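Local coordinates for metallo-beta-lactamase superfamily protein (Thermus thermophilus, PDB 2ZWR) that probably acts as a metal-dependent hydrolase, carrying two zinc ions in the dinuclear centre of a metallo-beta-lactamase fold, at residues 74-77 with 83-86; 77-82 with 119-124; 106-111 with 128-133. All blocks are in the same frame, centred on the assembly; numbering follows the deposited sequence.

Contact 1 of 3, residues 74-77 with 83-86; sequences VYLH and LYEG
Val74 and Leu76, two residues apart on strand 74-76, both direct their side chains at Tyr84 of helix 81-85, and these three residues account for the whole contact. Val74 comes first and meets the far end of the tyrosine. The two side chains approach from opposite directions, and the valine methyl CG1 lies 4.0 Å from Tyr84 OH and 4.2 Å from Tyr84 CE1. It gets there because CG1 lies anti to the backbone N (chi1 179°). The same valine also rests on Val63 and Val67 of helix 63-70; Tyr84 touches Val63 as well, so that helix borders both partners.

Leu76 meets the root of the tyrosine instead. Its methyl CD2 stands 3.6 Å from Tyr84 CB and 3.8 Å from Tyr84 CG. The two side chains cross obliquely. The CA atoms of Leu76 and Tyr84 are 8.7 Å apart, and Tyr84 spans the gap with CG anti to its backbone N (chi1 -178°). Its length runs back along the strand, with CB by Leu76 and OH by Val74. The contact packs helix 81-85 on inner strand 74-76, between strands 50-51 and 106-107 of one mixed sheet in the layered metallo-beta-lactamase fold. The Leu76 side chain lies about 6 Å from that of the zinc ligand His54.

All three residues are buried, and about 144 Å² of surface is hidden between the segments. No hydrogen bond crosses, so the contact is held by apolar packing of two strand residues against one long aromatic. Tyr84 OH, the single polar atom at the meeting, is hydrogen-bonded to the carbonyl O of Pro102. That bond gives the phenol end a polar partner, while its carbon skeleton seats the short helix on the sheet.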
# COMPACT_ATOMS: atom_id res chain seq x y z
N VAL A 74 -8.66 0.63 -10.12
CA VAL A 74 -7.70 1.11 -9.15
C VAL A 74 -8.45 1.77 -8.01
O VAL A 74 -9.20 2.72 -8.23
CB VAL A 74 -6.70 2.12 -9.77
CG1 VAL A 74 -5.73 2.63 -8.72
CG2 VAL A 74 -5.94 1.48 -10.92
N TYR A 75 -8.25 1.26 -6.80
CA TYR A 75 -8.89 1.79 -5.61
C TYR A 75 -7.92 2.68 -4.83
O TYR A 75 -6.80 2.25 -4.48
CB TYR A 75 -9.38 0.63 -4.72
CG TYR A 75 -10.59 -0.07 -5.28
CD1 TYR A 75 -11.87 0.27 -4.85
CD2 TYR A 75 -10.46 -1.07 -6.26
CE1 TYR A 75 -13.01 -0.37 -5.37
CE2 TYR A 75 -11.57 -1.70 -6.80
CZ TYR A 75 -12.84 -1.35 -6.34
OH TYR A 75 -13.94 -1.98 -6.86
N LEU A 76 -8.35 3.91 -4.57
CA LEU A 76 -7.54 4.87 -3.83
C LEU A 76 -8.44 5.78 -3.02
O LEU A 76 -9.50 6.18 -3.49
CB LEU A 76 -6.73 5.74 -4.81
CG LEU A 76 -5.84 6.85 -4.26
CD1 LEU A 76 -4.54 6.29 -3.68
CD2 LEU A 76 -5.57 7.85 -5.36
N HIS A 77 -8.01 6.11 -1.80
CA HIS A 77 -8.68 7.13 -1.01
C HIS A 77 -8.59 8.49 -1.74
O HIS A 77 -7.50 8.91 -2.14
CB HIS A 77 -8.06 7.23 0.39
CG HIS A 77 -8.92 7.93 1.39
ND1 HIS A 77 -9.03 9.31 1.44
CD2 HIS A 77 -9.71 7.46 2.38
CE1 HIS A 77 -9.86 9.64 2.41
NE2 HIS A 77 -10.28 8.54 3.01
N LEU A 83 -1.85 13.59 -5.09
CA LEU A 83 -0.59 12.86 -5.15
C LEU A 83 -0.56 11.91 -6.36
O LEU A 83 0.44 11.83 -7.07
CB LEU A 83 -0.34 12.08 -3.86
CG LEU A 83 -0.05 12.85 -2.57
CD1 LEU A 83 0.01 11.88 -1.39
CD2 LEU A 83 1.24 13.64 -2.65
N TYR A 84 -1.68 11.22 -6.58
CA TYR A 84 -1.79 10.23 -7.63
C TYR A 84 -1.65 10.89 -9.00
O TYR A 84 -0.91 10.41 -9.86
CB TYR A 84 -3.12 9.50 -7.50
CG TYR A 84 -3.40 8.39 -8.49
CD1 TYR A 84 -3.01 7.07 -8.22
CD2 TYR A 84 -4.09 8.65 -9.67
CE1 TYR A 84 -3.30 6.04 -9.12
CE2 TYR A 84 -4.37 7.64 -10.57
CZ TYR A 84 -3.98 6.34 -10.29
OH TYR A 84 -4.27 5.35 -11.20
N GLU A 85 -2.32 12.02 -9.16
CA GLU A 85 -2.35 12.74 -10.43
C GLU A 85 -1.00 13.30 -10.87
O GLU A 85 -0.71 13.35 -12.06
CB GLU A 85 -3.41 13.84 -10.39
CG GLU A 85 -4.83 13.28 -10.34
CD GLU A 85 -5.88 14.32 -10.07
OE1 GLU A 85 -5.64 15.23 -9.26
OE2 GLU A 85 -6.98 14.21 -10.68
N GLY A 86 -0.17 13.71 -9.90
CA GLY A 86 1.15 14.24 -10.19
C GLY A 86 2.31 13.32 -9.88
O GLY A 86 3.44 13.78 -9.85

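Contact 2 of 3, residues 77-82 with 119-124; sequences HPLDLP and VLHLPG. With ZN (zinc ion), chain F.
The imidazoles of His77 and His121 lie almost parallel, their planes 8° apart and their centroids 4.0 Å apart, in an offset stack. The offset shows in the closest pair: His77 NE2 sits over a face of the His121 ring, toward its rim, 3.4 Å from His121 CD2. Both residues hold CG anti to the backbone N. The side chains cross at about a right angle, yet the rings themselves come nearly parallel.

Further bonds restrain the rings. Leu79 N donates to His77 ND1 over 3.2 Å, nearly straight at 160°, though the nitrogen is tilted 18° from the ring plane. His121 binds a zinc ion through ND1, at 2.2 Å, and its NE2 is hydrogen-bonded to the carbonyl O of Pro127, where the imidazole must be the donor. Both nitrogens of His121 are thus engaged, which restricts rotation of its ring. The opposite face of that ring is covered by Pro123 CD, 4.0 Å above its centre, while Leu79 CD1 adds a looser contact 4.2 Å from His121 CE1.

This zinc is not one of the two in the dinuclear centre. In the fold, the stack joins the loop between strand 74-76 and the 3-10 segment 78-80, which leads into helix 81-85, to the end of strand 117-121 in the other sheet, with Val130 of the adjacent strand 130-134 also touching His77.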
# COMPACT_ATOMS: atom_id res chain seq x y z
N HIS A 77 -8.01 6.11 -1.80
CA HIS A 77 -8.68 7.13 -1.01
C HIS A 77 -8.59 8.49 -1.74
O HIS A 77 -7.50 8.91 -2.14
CB HIS A 77 -8.06 7.23 0.39
CG HIS A 77 -8.92 7.93 1.39
ND1 HIS A 77 -9.03 9.31 1.44
CD2 HIS A 77 -9.71 7.46 2.38
CE1 HIS A 77 -9.86 9.64 2.41
NE2 HIS A 77 -10.28 8.54 3.01
N PRO A 78 -9.75 9.16 -1.92
CA PRO A 78 -9.82 10.42 -2.68
C PRO A 78 -8.90 11.53 -2.16
O PRO A 78 -8.54 12.42 -2.93
CB PRO A 78 -11.30 10.83 -2.55
CG PRO A 78 -11.82 10.05 -1.39
CD PRO A 78 -11.07 8.76 -1.40
N LEU A 79 -8.53 11.49 -0.88
CA LEU A 79 -7.60 12.50 -0.35
C LEU A 79 -6.16 12.33 -0.88
O LEU A 79 -5.36 13.25 -0.77
CB LEU A 79 -7.64 12.55 1.18
CG LEU A 79 -8.87 13.22 1.82
CD1 LEU A 79 -8.74 13.24 3.32
CD2 LEU A 79 -9.07 14.64 1.30
N ASP A 80 -5.85 11.18 -1.49
CA ASP A 80 -4.54 11.01 -2.17
C ASP A 80 -4.56 11.22 -3.70
O ASP A 80 -3.54 10.98 -4.37
CB ASP A 80 -3.90 9.66 -1.84
CG ASP A 80 -2.90 9.76 -0.69
OD1 ASP A 80 -2.95 10.77 0.05
OD2 ASP A 80 -2.06 8.85 -0.53
N LEU A 81 -5.71 11.64 -4.24
CA LEU A 81 -5.82 11.93 -5.68
C LEU A 81 -4.81 12.96 -6.20
O LEU A 81 -4.23 12.75 -7.26
CB LEU A 81 -7.23 12.38 -6.06
CG LEU A 81 -8.14 11.56 -6.99
CD1 LEU A 81 -7.41 10.57 -7.91
CD2 LEU A 81 -9.24 10.88 -6.20
N PRO A 82 -4.62 14.09 -5.47
CA PRO A 82 -3.61 15.05 -5.94
C PRO A 82 -2.21 14.44 -6.04
O PRO A 82 -1.49 14.74 -6.99
CB PRO A 82 -3.67 16.16 -4.88
CG PRO A 82 -5.07 16.08 -4.35
CD PRO A 82 -5.31 14.60 -4.26
N VAL A 119 -11.25 -1.27 5.37
CA VAL A 119 -10.42 -0.10 5.11
C VAL A 119 -10.33 0.79 6.36
O VAL A 119 -11.35 1.19 6.93
CB VAL A 119 -10.92 0.69 3.88
CG1 VAL A 119 -10.11 1.99 3.66
CG2 VAL A 119 -10.88 -0.18 2.63
N LEU A 120 -9.10 1.04 6.79
CA LEU A 120 -8.80 1.97 7.87
C LEU A 120 -8.16 3.21 7.27
O LEU A 120 -7.10 3.11 6.66
CB LEU A 120 -7.82 1.32 8.86
CG LEU A 120 -8.26 0.34 9.96
CD1 LEU A 120 -9.48 -0.48 9.59
CD2 LEU A 120 -7.11 -0.58 10.35
N HIS A 121 -8.80 4.36 7.43
CA HIS A 121 -8.19 5.61 7.00
C HIS A 121 -7.24 6.10 8.08
O HIS A 121 -7.67 6.51 9.17
CB HIS A 121 -9.22 6.69 6.66
CG HIS A 121 -8.61 7.95 6.14
ND1 HIS A 121 -8.89 9.19 6.66
CD2 HIS A 121 -7.70 8.16 5.15
CE1 HIS A 121 -8.21 10.12 6.01
NE2 HIS A 121 -7.47 9.52 5.09
N LEU A 122 -5.95 6.06 7.76
CA LEU A 122 -4.89 6.31 8.70
C LEU A 122 -3.90 7.32 8.11
O LEU A 122 -2.81 6.94 7.69
CB LEU A 122 -4.18 4.99 9.05
CG LEU A 122 -5.02 3.90 9.75
CD1 LEU A 122 -4.32 2.55 9.72
CD2 LEU A 122 -5.39 4.31 11.19
N PRO A 123 -4.27 8.62 8.11
CA PRO A 123 -3.46 9.63 7.43
C PRO A 123 -2.23 10.00 8.27
O PRO A 123 -2.11 9.58 9.42
CB PRO A 123 -4.42 10.83 7.36
CG PRO A 123 -5.21 10.73 8.62
CD PRO A 123 -5.41 9.23 8.82
N GLY A 124 -1.35 10.81 7.71
CA GLY A 124 -0.17 11.23 8.43
C GLY A 124 1.06 11.16 7.56
O GLY A 124 1.81 12.13 7.44
ZN ZN F . -10.40 9.46 8.18

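Contact 3 of 3, residues 106-111 with 128-133; sequences RPLEEG and GHVAFY
Leu108 touches Val130 and Phe132 through a single methyl, CD1, and apolar contact is all that joins the two segments. Against the aromatic, CD1 lies at the ring's edge, near its plane, 3.6 Å from Phe132 CZ and 3.8 Å from Phe132 CE1. The leucine and phenylalanine side chains cross at about a right angle. In the leucine, CG lies anti to the carbonyl carbon and CD1 anti to CA (chi2 173°), which carries this methyl to the ring. Against the aliphatic neighbour, the same CD1 stands 3.9 Å from Val130 CG2, so one methyl serves two residues spaced two apart along strand 130-134.

No hydrogen bond crosses between the segments; polar links run to neighbouring parts. The backbone of Leu108 is hydrogen-bonded to that of Leu76, which ties it to the strand 74-76 side. Glu110 carries a salt bridge to Arg170 and also accepts a hydrogen bond from the backbone N of His121, linking this loop to the second sheet.

Leu108, Val130 and Phe132 are all buried, and their contact hides about 125 Å² between the segments. Val130 further rests on Val119 and Phe132 on Phe117, both of strand 117-121. With carbon alone at the interface, the chemistry is that of the interior of a two-sheet sandwich: a leucine just beyond edge strand 106-107 of one sheet inserts against a strand of the other, and adhesion comes from buried apolar surface without directional bonds.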
# COMPACT_ATOMS: atom_id res chain seq x y z
N ARG A 106 -11.38 4.29 -8.41
CA ARG A 106 -12.52 4.01 -7.55
C ARG A 106 -12.15 4.37 -6.11
O ARG A 106 -11.01 4.15 -5.69
CB ARG A 106 -12.93 2.54 -7.63
CG ARG A 106 -13.37 2.13 -9.03
CD ARG A 106 -13.79 0.68 -9.10
NE ARG A 106 -14.18 0.29 -10.46
CZ ARG A 106 -14.66 -0.91 -10.79
NH1 ARG A 106 -14.79 -1.86 -9.87
NH2 ARG A 106 -14.99 -1.17 -12.04
N PRO A 107 -13.09 4.97 -5.37
CA PRO A 107 -12.77 5.46 -4.03
C PRO A 107 -12.66 4.40 -2.92
O PRO A 107 -13.32 3.35 -2.95
CB PRO A 107 -13.91 6.44 -3.73
CG PRO A 107 -15.03 5.97 -4.54
CD PRO A 107 -14.49 5.26 -5.74
N LEU A 108 -11.81 4.71 -1.96
CA LEU A 108 -11.76 4.01 -0.70
C LEU A 108 -12.27 4.96 0.39
O LEU A 108 -12.30 6.18 0.18
CB LEU A 108 -10.33 3.55 -0.39
CG LEU A 108 -9.72 2.49 -1.32
CD1 LEU A 108 -8.25 2.29 -0.99
CD2 LEU A 108 -10.49 1.18 -1.24
N GLU A 109 -12.67 4.41 1.53
CA GLU A 109 -13.23 5.19 2.63
C GLU A 109 -13.06 4.40 3.92
O GLU A 109 -13.14 3.17 3.90
CB GLU A 109 -14.71 5.49 2.36
CG GLU A 109 -15.45 6.20 3.51
CD GLU A 109 -16.76 6.85 3.08
OE1 GLU A 109 -17.60 6.14 2.48
OE2 GLU A 109 -16.94 8.08 3.35
N GLU A 110 -12.83 5.09 5.03
CA GLU A 110 -12.86 4.47 6.36
C GLU A 110 -14.13 3.62 6.50
O GLU A 110 -15.23 4.09 6.20
CB GLU A 110 -12.83 5.55 7.45
CG GLU A 110 -13.05 5.04 8.86
CD GLU A 110 -11.84 4.35 9.43
OE1 GLU A 110 -10.75 4.95 9.38
OE2 GLU A 110 -11.97 3.22 9.94
N GLY A 111 -13.96 2.36 6.91
CA GLY A 111 -15.07 1.45 7.18
C GLY A 111 -15.53 0.60 6.00
O GLY A 111 -16.30 -0.35 6.18
N GLY A 128 -4.47 10.61 2.27
CA GLY A 128 -5.37 9.52 1.91
C GLY A 128 -4.77 8.14 2.19
O GLY A 128 -5.14 7.14 1.55
N HIS A 129 -3.85 8.08 3.14
CA HIS A 129 -3.17 6.83 3.46
C HIS A 129 -4.13 5.91 4.20
O HIS A 129 -4.71 6.29 5.23
CB HIS A 129 -1.91 7.08 4.31
CG HIS A 129 -0.97 5.92 4.35
ND1 HIS A 129 -1.30 4.72 4.94
CD2 HIS A 129 0.29 5.77 3.88
CE1 HIS A 129 -0.29 3.87 4.82
NE2 HIS A 129 0.69 4.49 4.19
N VAL A 130 -4.31 4.69 3.68
CA VAL A 130 -5.17 3.69 4.31
C VAL A 130 -4.39 2.43 4.69
O VAL A 130 -3.24 2.27 4.28
CB VAL A 130 -6.41 3.29 3.44
CG1 VAL A 130 -7.28 4.51 3.12
CG2 VAL A 130 -5.99 2.55 2.16
N ALA A 131 -5.02 1.57 5.49
CA ALA A 131 -4.55 0.19 5.67
C ALA A 131 -5.68 -0.76 5.31
O ALA A 131 -6.86 -0.44 5.53
CB ALA A 131 -4.10 -0.06 7.11
N PHE A 132 -5.31 -1.92 4.77
CA PHE A 132 -6.25 -2.97 4.44
C PHE A 132 -6.14 -4.05 5.49
O PHE A 132 -5.13 -4.76 5.54
CB PHE A 132 -5.99 -3.53 3.03
CG PHE A 132 -6.05 -2.48 1.97
CD1 PHE A 132 -7.28 -2.03 1.50
CD2 PHE A 132 -4.88 -1.92 1.46
CE1 PHE A 132 -7.35 -1.04 0.53
CE2 PHE A 132 -4.93 -0.93 0.48
CZ PHE A 132 -6.17 -0.48 0.02
N TYR A 133 -7.18 -4.16 6.31
CA TYR A 133 -7.17 -5.00 7.51
C TYR A 133 -8.00 -6.27 7.33
O TYR A 133 -9.17 -6.23 6.94
CB TYR A 133 -7.64 -4.19 8.74
CG TYR A 133 -7.66 -4.99 10.04
CD1 TYR A 133 -6.57 -5.78 10.42
CD2 TYR A 133 -8.77 -4.94 10.90
CE1 TYR A 133 -6.59 -6.52 11.59
CE2 TYR A 133 -8.79 -5.67 12.09
CZ TYR A 133 -7.69 -6.46 12.43
OH TYR A 133 -7.69 -7.19 13.60

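The three contacts lie close together within one metallo-beta-lactamase domain, contacts 1 and 2 centred 9 Å apart, contacts 1 and 3 11 Å, and contacts 2 and 3 only 6 Å. Contacts 1 and 2 share His77 and helix 81-85. Contacts 1 and 3 reach one sheet through neighbouring strands 74-76 and 106-107, whereas 2 and 3 meet on the other at adjacent strands 117-121 and 130-134. Along the chain, contact 1 closes before contact 3 opens, while the segments of 2 and 3 alternate. Contact 1 thus packs a helix on one sheet, and the others bridge the sheets close to the metal centre: the His77 and Val130 side chains are each about 7 Å from that of zinc ligand His54.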